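Local coordinates for penicillin binding protein 2X (Streptococcus thermophilus, PDB 5U47), which probably acts as a transpeptidase that cross-links glycan strands of cell wall peptidoglycan during septum formation and is inactivated by beta-lactams, at residues A79-L82 with K83-G87; T518-G522 with T523-L527; P550-N554 with N555-A559. The protein carries 1 engineered substitution. All blocks are in the same frame, centred on the assembly; numbering follows the deposited sequence. Where two conformers were deposited one is given.

The three contacts come one after another along the chain and fall into two parts of an elongated molecule. Contact 1, the last two turns of helix 72-86, concerns the packing of the N-terminal dimerisation-domain region; its nearest atoms are about 50 Å from those of contact 2 and 47 Å from those of contact 3. The other two share the transpeptidase domain, with centres about 15 Å apart. Contact 2 leads into strand 526-534, and contact 3 joins strand 541-548, its neighbour in the five-stranded antiparallel sheet, to helix 558-572. They touch where Asn524 packs on Pro550 and Trp553, so together they shape adjoining connections of the transpeptidase sheet.

Contact 1. Residues A79-L82 with K83-G87; sequences ADIL and KDKLG
Ile81 and Lys85 are matched by their first torsions: chi1 of Ile81, -67°, sends CG2 opposite the backbone N, while Lys85 holds CG on the N side of its own CB, facing back along the helix. The two branches meet obliquely, with Ile81 CG2 4.1 Å from Lys85 CG. The same methylene lies 3.2 Å from Ile81 O, so the start of the lysine chain lies against the preceding turn. A bend at chi2, -66°, then swings the rest of Lys85 outward to its salt bridge with Asp121. Lysine suits this place because its methylenes, like Ile81, pack on Leu122 and Thr125 of helix 116-128 while the ammonium finds a carboxylate on that helix.

One residue further along, on the next flank of the helix, Leu82 and Leu86 approach more loosely, CD2 of Leu82 lying 4.4 Å from CD1 of Leu86. Leu82 is buried against Thr93 and Phe107, and Leu86 reaches Ile114. Four residues make about one turn of an alpha-helix, and this one, the C-terminal end of helix 72-86 in the dimerisation-domain region, is amphipathic: apolar branches face neighbouring elements, whereas Lys83 and Asp84, whose polar groups suit water, lie exposed.

Backbone bonds hold these turns in step: Lys83 N to Ala79 O at 2.8 Å, Asp84 N to Asp80 O at 3.0 Å, Lys85 N to Ile81 O at 2.9 Å and, last of the four, Leu86 N to Leu82 O at 2.8 Å. Gly87 still gives its N-H to Lys83 O at 2.9 Å, yet its phi of 70° leaves the right-handed helical region, a conformation glycine adopts readily because it has no side chain to crowd the backbone.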
loop_
_atom_site.group_PDB
_atom_site.type_symbol
_atom_site.label_atom_id
_atom_site.label_comp_id
_atom_site.label_asym_id
_atom_site.label_seq_id
_atom_site.Cartn_x
_atom_site.Cartn_y
_atom_site.Cartn_z
ATOM N N ALA A 79 3.063 24.324 -45.341
ATOM C CA ALA A 79 4.448 24.407 -44.847
ATOM C C ALA A 79 4.680 25.705 -44.056
ATOM O O ALA A 79 5.352 25.698 -43.004
ATOM C CB ALA A 79 5.437 24.287 -45.990
ATOM N N ASP A 80 4.119 26.812 -44.557
ATOM C CA ASP A 80 4.229 28.111 -43.874
ATOM C C ASP A 80 3.624 27.994 -42.486
ATOM O O ASP A 80 4.216 28.433 -41.495
ATOM C CB ASP A 80 3.517 29.220 -44.656
ATOM C CG ASP A 80 4.185 29.527 -46.000
ATOM O OD1 ASP A 80 5.362 29.141 -46.205
ATOM O OD2 ASP A 80 3.526 30.170 -46.845
ATOM N N ILE A 81 2.452 27.366 -42.426
ATOM C CA ILE A 81 1.758 27.156 -41.161
ATOM C C ILE A 81 2.559 26.249 -40.206
ATOM O O ILE A 81 2.718 26.588 -39.029
ATOM C CB ILE A 81 0.326 26.612 -41.393
ATOM C CG1 ILE A 81 -0.532 27.697 -42.080
ATOM C CG2 ILE A 81 -0.305 26.194 -40.064
ATOM C CD1 ILE A 81 -1.866 27.214 -42.618
ATOM N N LEU A 82 3.075 25.128 -40.712
ATOM C CA LEU A 82 3.838 24.202 -39.873
ATOM C C LEU A 82 5.153 24.809 -39.368
ATOM O O LEU A 82 5.592 24.507 -38.243
ATOM C CB LEU A 82 4.063 22.853 -40.570
ATOM C CG LEU A 82 2.803 22.022 -40.908
ATOM C CD1 LEU A 82 3.172 20.548 -41.032
ATOM C CD2 LEU A 82 1.702 22.156 -39.863
ATOM N N LYS A 83 5.772 25.658 -40.186
ATOM C CA LYS A 83 7.007 26.334 -39.801
ATOM C C LYS A 83 6.723 27.309 -38.663
ATOM O O LYS A 83 7.333 27.223 -37.597
ATOM C CB LYS A 83 7.612 27.080 -40.996
ATOM C CG LYS A 83 8.910 27.822 -40.679
ATOM C CD LYS A 83 10.018 26.877 -40.230
ATOM C CE LYS A 83 11.299 27.633 -39.890
ATOM N NZ LYS A 83 12.378 26.714 -39.439
ATOM N N ASP A 84 5.774 28.215 -38.885
ATOM C CA ASP A 84 5.420 29.207 -37.873
ATOM C C ASP A 84 4.924 28.577 -36.553
ATOM O O ASP A 84 5.359 28.979 -35.469
ATOM C CB ASP A 84 4.343 30.155 -38.419
ATOM C CG ASP A 84 3.829 31.128 -37.363
ATOM O OD1 ASP A 84 4.657 31.710 -36.615
ATOM O OD2 ASP A 84 2.591 31.303 -37.280
ATOM N N LYS A 85 4.045 27.579 -36.656
ATOM C CA LYS A 85 3.425 26.941 -35.474
ATOM C C LYS A 85 4.209 25.796 -34.774
ATOM O O LYS A 85 4.120 25.668 -33.557
ATOM C CB LYS A 85 2.034 26.427 -35.851
ATOM C CG LYS A 85 1.084 27.479 -36.418
ATOM C CD LYS A 85 0.715 28.550 -35.402
ATOM C CE LYS A 85 -0.367 29.471 -35.955
ATOM N NZ LYS A 85 -0.751 30.547 -34.998
ATOM N N LEU A 86 4.951 24.983 -35.532
ATOM C CA LEU A 86 5.712 23.848 -34.982
ATOM C C LEU A 86 7.221 23.906 -35.193
ATOM O O LEU A 86 7.936 23.044 -34.689
ATOM C CB LEU A 86 5.219 22.525 -35.583
ATOM C CG LEU A 86 3.774 22.110 -35.279
ATOM C CD1 LEU A 86 3.441 20.827 -36.025
ATOM C CD2 LEU A 86 3.555 21.937 -33.779
ATOM N N GLY A 87 7.710 24.895 -35.940
ATOM C CA GLY A 87 9.147 24.989 -36.205
ATOM C C GLY A 87 9.657 23.895 -37.134
ATOM O O GLY A 87 10.822 23.501 -37.063
#

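Contact 2. Residues T518-G522 with T523-L527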
loop_
_atom_site.group_PDB
_atom_site.type_symbol
_atom_site.label_atom_id
_atom_site.label_comp_id
_atom_site.label_asym_id
_atom_site.label_seq_id
_atom_site.Cartn_x
_atom_site.Cartn_y
_atom_site.Cartn_z
ATOM N N THR A 518 22.251 -20.331 5.749
ATOM C CA THR A 518 22.358 -19.763 7.097
ATOM C C THR A 518 22.596 -18.245 7.067
ATOM O O THR A 518 22.829 -17.654 6.009
ATOM C CB THR A 518 23.497 -20.437 7.891
ATOM O OG1 THR A 518 24.714 -20.355 7.138
ATOM C CG2 THR A 518 23.171 -21.913 8.183
ATOM N N TYR A 519 22.559 -17.630 8.244
ATOM C CA TYR A 519 22.719 -16.191 8.370
ATOM C C TYR A 519 24.106 -15.661 7.970
ATOM O O TYR A 519 25.119 -16.322 8.184
ATOM C CB TYR A 519 22.412 -15.754 9.804
ATOM C CG TYR A 519 21.011 -16.095 10.269
ATOM C CD1 TYR A 519 19.900 -15.573 9.614
ATOM C CD2 TYR A 519 20.795 -16.906 11.381
ATOM C CE1 TYR A 519 18.613 -15.868 10.027
ATOM C CE2 TYR A 519 19.508 -17.208 11.804
ATOM C CZ TYR A 519 18.420 -16.680 11.120
ATOM O OH TYR A 519 17.140 -16.958 11.515
ATOM N N LYS A 520 24.129 -14.460 7.384
ATOM C CA LYS A 520 25.381 -13.794 7.008
ATOM C C LYS A 520 26.099 -13.351 8.282
ATOM O O LYS A 520 25.458 -13.016 9.283
ATOM C CB LYS A 520 25.124 -12.580 6.118
ATOM C CG LYS A 520 24.504 -12.895 4.772
ATOM C CD LYS A 520 24.249 -11.612 3.999
ATOM C CE LYS A 520 23.590 -11.867 2.655
ATOM N NZ LYS A 520 23.264 -10.588 1.969
ATOM N N VAL A 521 27.425 -13.344 8.232
ATOM C CA VAL A 521 28.249 -13.003 9.403
ATOM C C VAL A 521 28.964 -11.644 9.349
ATOM O O VAL A 521 29.466 -11.180 10.370
ATOM C CB VAL A 521 29.281 -14.124 9.690
ATOM C CG1 VAL A 521 28.575 -15.367 10.221
ATOM C CG2 VAL A 521 30.103 -14.457 8.448
ATOM N N GLY A 522 28.988 -10.995 8.186
ATOM C CA GLY A 522 29.681 -9.710 8.045
ATOM C C GLY A 522 29.217 -8.622 9.002
ATOM O O GLY A 522 28.097 -8.669 9.521
ATOM N N THR A 523 30.091 -7.642 9.233
ATOM C CA THR A 523 29.796 -6.513 10.120
ATOM C C THR A 523 28.691 -5.662 9.494
ATOM O O THR A 523 28.770 -5.313 8.315
ATOM C CB THR A 523 31.044 -5.636 10.349
ATOM O OG1 THR A 523 32.150 -6.466 10.740
ATOM C CG2 THR A 523 30.776 -4.573 11.427
ATOM N N ASN A 524 27.670 -5.346 10.294
ATOM C CA ASN A 524 26.490 -4.587 9.841
ATOM C C ASN A 524 25.712 -5.293 8.712
ATOM O O ASN A 524 24.912 -4.661 8.017
ATOM C CB ASN A 524 26.862 -3.148 9.430
ATOM C CG ASN A 524 27.331 -2.302 10.602
ATOM O OD1 ASN A 524 26.720 -2.310 11.680
ATOM N ND2 ASN A 524 28.403 -1.546 10.390
ATOM N N GLU A 525 25.914 -6.602 8.547
ATOM C CA GLU A 525 25.197 -7.343 7.514
ATOM C C GLU A 525 23.906 -7.838 8.202
ATOM O O GLU A 525 23.672 -9.028 8.436
ATOM C CB GLU A 525 26.093 -8.446 6.946
ATOM C CG GLU A 525 25.966 -8.619 5.434
ATOM C CD GLU A 525 27.173 -9.312 4.826
ATOM O OE1 GLU A 525 27.572 -8.924 3.704
ATOM O OE2 GLU A 525 27.741 -10.223 5.478
ATOM N N THR A 526 23.080 -6.853 8.525
ATOM C CA THR A 526 21.854 -7.037 9.273
ATOM C C THR A 526 20.751 -6.153 8.752
ATOM O O THR A 526 20.992 -5.254 7.938
ATOM C CB THR A 526 22.069 -6.574 10.739
ATOM O OG1 THR A 526 22.624 -5.239 10.736
ATOM C CG2 THR A 526 23.001 -7.523 11.492
ATOM N N LEU A 527 19.544 -6.437 9.218
ATOM C CA LEU A 527 18.390 -5.634 8.927
ATOM C C LEU A 527 18.183 -4.841 10.195
ATOM O O LEU A 527 17.976 -5.430 11.263
ATOM C CB LEU A 527 17.162 -6.493 8.663
ATOM C CG LEU A 527 15.898 -5.655 8.466
ATOM C CD1 LEU A 527 15.937 -4.876 7.157
ATOM C CD2 LEU A 527 14.677 -6.540 8.495
HETATM O O HOH W 1 23.025 -11.537 9.374
#
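Lys520 and Glu525 cross at about a right angle, their aliphatic parts pressed together where Lys520 CD lies 3.7 Å from Glu525 CG. The carboxylate oxygen OE2 of Glu525 rests against the lysine's first methylene, 3.6 Å from Lys520 CB. The charged ends do not meet, NZ of Lys520 staying 4.9 Å from OE1 of Glu525. The lysine chain, extended beyond CG, carries its ammonium past the carboxylate to a salt bridge with Glu549. Both residues suit the place, for each offers methylenes to pack and a charge to reach beyond them.

Chi1 of Glu525, -140°, aims its chain, extended beyond CG, back at Gly522, whose N gives OE2 a weak, bent hydrogen bond of 3.1 Å. Gly522 has no side chain to keep the carboxylate off. A water bridges Lys520 O and Glu525 O, 2.8 Å from each.

The bond from Glu525 N to Gly522 O, 3.2 Å, closes a type II beta turn from Gly522 to Glu525, whose third position falls to Asn524; asparagine accepts its positive phi of 61° comparatively easily. An inverse gamma turn centred on Glu525 overlaps its end, leading the connection from strand 503-510 into strand 526-534 of the transpeptidase sheet.

Contact 3. Residues P550-N554 with N555-A559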
loop_
_atom_site.group_PDB
_atom_site.type_symbol
_atom_site.label_atom_id
_atom_site.label_comp_id
_atom_site.label_asym_id
_atom_site.label_seq_id
_atom_site.Cartn_x
_atom_site.Cartn_y
_atom_site.Cartn_z
ATOM N N PRO A 550 23.382 -1.833 6.073
ATOM C CA PRO A 550 24.011 -0.532 6.009
ATOM C C PRO A 550 25.543 -0.668 6.058
ATOM O O PRO A 550 26.052 -1.399 6.906
ATOM C CB PRO A 550 23.501 0.163 7.269
ATOM C CG PRO A 550 23.218 -0.945 8.225
ATOM C CD PRO A 550 22.705 -2.061 7.367
ATOM N N LYS A 551 26.253 -0.020 5.128
ATOM C CA LYS A 551 27.725 -0.017 5.143
ATOM C C LYS A 551 28.235 0.619 6.423
ATOM O O LYS A 551 29.213 0.150 6.998
ATOM C CB LYS A 551 28.329 0.778 3.978
ATOM C CG LYS A 551 28.758 -0.016 2.756
ATOM C CD LYS A 551 27.602 -0.589 1.982
ATOM C CE LYS A 551 28.100 -1.314 0.741
ATOM N NZ LYS A 551 26.990 -1.994 0.016
ATOM N N THR A 552 27.580 1.710 6.822
ATOM C CA THR A 552 27.918 2.474 8.017
ATOM C C THR A 552 26.679 2.480 8.886
ATOM O O THR A 552 25.581 2.774 8.386
ATOM C CB THR A 552 28.285 3.938 7.656
ATOM O OG1 THR A 552 29.253 3.955 6.606
ATOM C CG2 THR A 552 28.853 4.684 8.864
ATOM N N TRP A 553 26.821 2.140 10.170
ATOM C CA TRP A 553 25.650 2.105 11.060
ATOM C C TRP A 553 25.877 2.618 12.476
ATOM O O TRP A 553 26.907 2.387 13.079
ATOM C CB TRP A 553 25.059 0.690 11.169
ATOM C CG TRP A 553 23.836 0.725 12.033
ATOM C CD1 TRP A 553 23.692 0.228 13.301
ATOM C CD2 TRP A 553 22.621 1.392 11.724
ATOM N NE1 TRP A 553 22.436 0.518 13.782
ATOM C CE2 TRP A 553 21.760 1.233 12.831
ATOM C CE3 TRP A 553 22.166 2.099 10.611
ATOM C CZ2 TRP A 553 20.485 1.752 12.851
ATOM C CZ3 TRP A 553 20.892 2.618 10.627
ATOM C CH2 TRP A 553 20.059 2.433 11.737
ATOM N N ASN A 554 24.851 3.281 12.989
ATOM C CA ASN A 554 24.806 3.783 14.339
ATOM C C ASN A 554 23.320 4.032 14.596
ATOM O O ASN A 554 22.643 4.590 13.740
ATOM C CB ASN A 554 25.614 5.080 14.435
ATOM C CG ASN A 554 25.687 5.628 15.841
ATOM O OD1 ASN A 554 24.698 5.638 16.582
ATOM N ND2 ASN A 554 26.855 6.124 16.203
ATOM N N ASN A 555 22.809 3.627 15.751
ATOM C CA ASN A 555 21.388 3.853 16.050
ATOM C C ASN A 555 20.970 5.317 15.949
ATOM O O ASN A 555 19.820 5.605 15.653
ATOM C CB ASN A 555 20.987 3.249 17.398
ATOM C CG ASN A 555 20.788 1.742 17.324
ATOM O OD1 ASN A 555 20.501 1.192 16.259
ATOM N ND2 ASN A 555 20.904 1.073 18.460
ATOM N N ASN A 556 21.916 6.228 16.161
ATOM C CA ASN A 556 21.670 7.659 16.046
ATOM C C ASN A 556 21.158 8.054 14.666
ATOM O O ASN A 556 20.522 9.107 14.524
ATOM C CB ASN A 556 22.954 8.452 16.339
ATOM C CG ASN A 556 23.435 8.286 17.775
ATOM O OD1 ASN A 556 22.677 7.874 18.647
ATOM N ND2 ASN A 556 24.708 8.601 18.021
ATOM N N PHE A 557 21.432 7.232 13.650
ATOM C CA PHE A 557 20.962 7.556 12.305
ATOM C C PHE A 557 19.450 7.573 12.197
ATOM O O PHE A 557 18.925 8.246 11.316
ATOM C CB PHE A 557 21.518 6.628 11.218
ATOM C CG PHE A 557 23.015 6.709 11.023
ATOM C CD1 PHE A 557 23.718 7.883 11.241
ATOM C CD2 PHE A 557 23.701 5.617 10.508
ATOM C CE1 PHE A 557 25.088 7.941 11.031
ATOM C CE2 PHE A 557 25.075 5.677 10.282
ATOM C CZ PHE A 557 25.768 6.839 10.546
ATOM N N PHE A 558 18.750 6.849 13.072
ATOM C CA PHE A 558 17.288 6.865 13.023
ATOM C C PHE A 558 16.714 8.255 13.271
ATOM O O PHE A 558 15.616 8.561 12.804
ATOM C CB PHE A 558 16.659 5.872 14.004
ATOM C CG PHE A 558 16.764 4.438 13.588
ATOM C CD1 PHE A 558 16.355 4.033 12.325
ATOM C CD2 PHE A 558 17.190 3.474 14.489
ATOM C CE1 PHE A 558 16.424 2.700 11.945
ATOM C CE2 PHE A 558 17.242 2.129 14.126
ATOM C CZ PHE A 558 16.862 1.741 12.852
ATOM N N ALA A 559 17.456 9.093 13.993
ATOM C CA ALA A 559 17.006 10.455 14.277
ATOM C C ALA A 559 16.870 11.271 12.995
ATOM O O ALA A 559 16.089 12.206 12.939
ATOM C CB ALA A 559 17.944 11.143 15.225
#
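An aromatic cluster of Trp553, Phe557 and Phe558 fills the corner where the loop after strand 541-548 turns into helix 558-572. With CG opposite the backbone N (chi1 -177°), Trp553 carries its indole forward, alongside the residues that follow, and tryptophan suits the place by joining a broad packing surface to an N-H donor. Its six-membered ring turns an edge to the face of Phe558, CH2 of Trp553 lying 3.5 Å from CZ of Phe558; the ring centroids are 4.9 Å apart and the planes 72° from each other. Phe557 directs its own edge to the face of the indole in a more offset pair, planes at 80°, with Phe557 CD2 3.8 Å from Trp553 CE3. Over the face of Phe557 stands Asn554 CB, a CH-pi contact 4.2 Å from the ring centroid, while Thr552 O sits at that ring's edge.

Asn554 also forms an Asx turn: its OD1 accepts Asn556 N at 2.9 Å. Its backbone O takes the N-H of Phe557, likewise at 2.9 Å, so one asparagine receives two amide hydrogens where the chain begins to coil. Asparagine suits this position because its short side chain places a carbonyl beside the backbone just ahead.

Helix 558-572 packs on the five-stranded sheet of the transpeptidase domain: Phe558, buried, rests on Val530, and Trp553 and Phe557 both reach Thr241 at the end of helix 224-241. The indole's polar edge is served by Asn555, whose OD1 accepts Trp553 NE1 at 3.2 Å, the N-H lying above the amide plane.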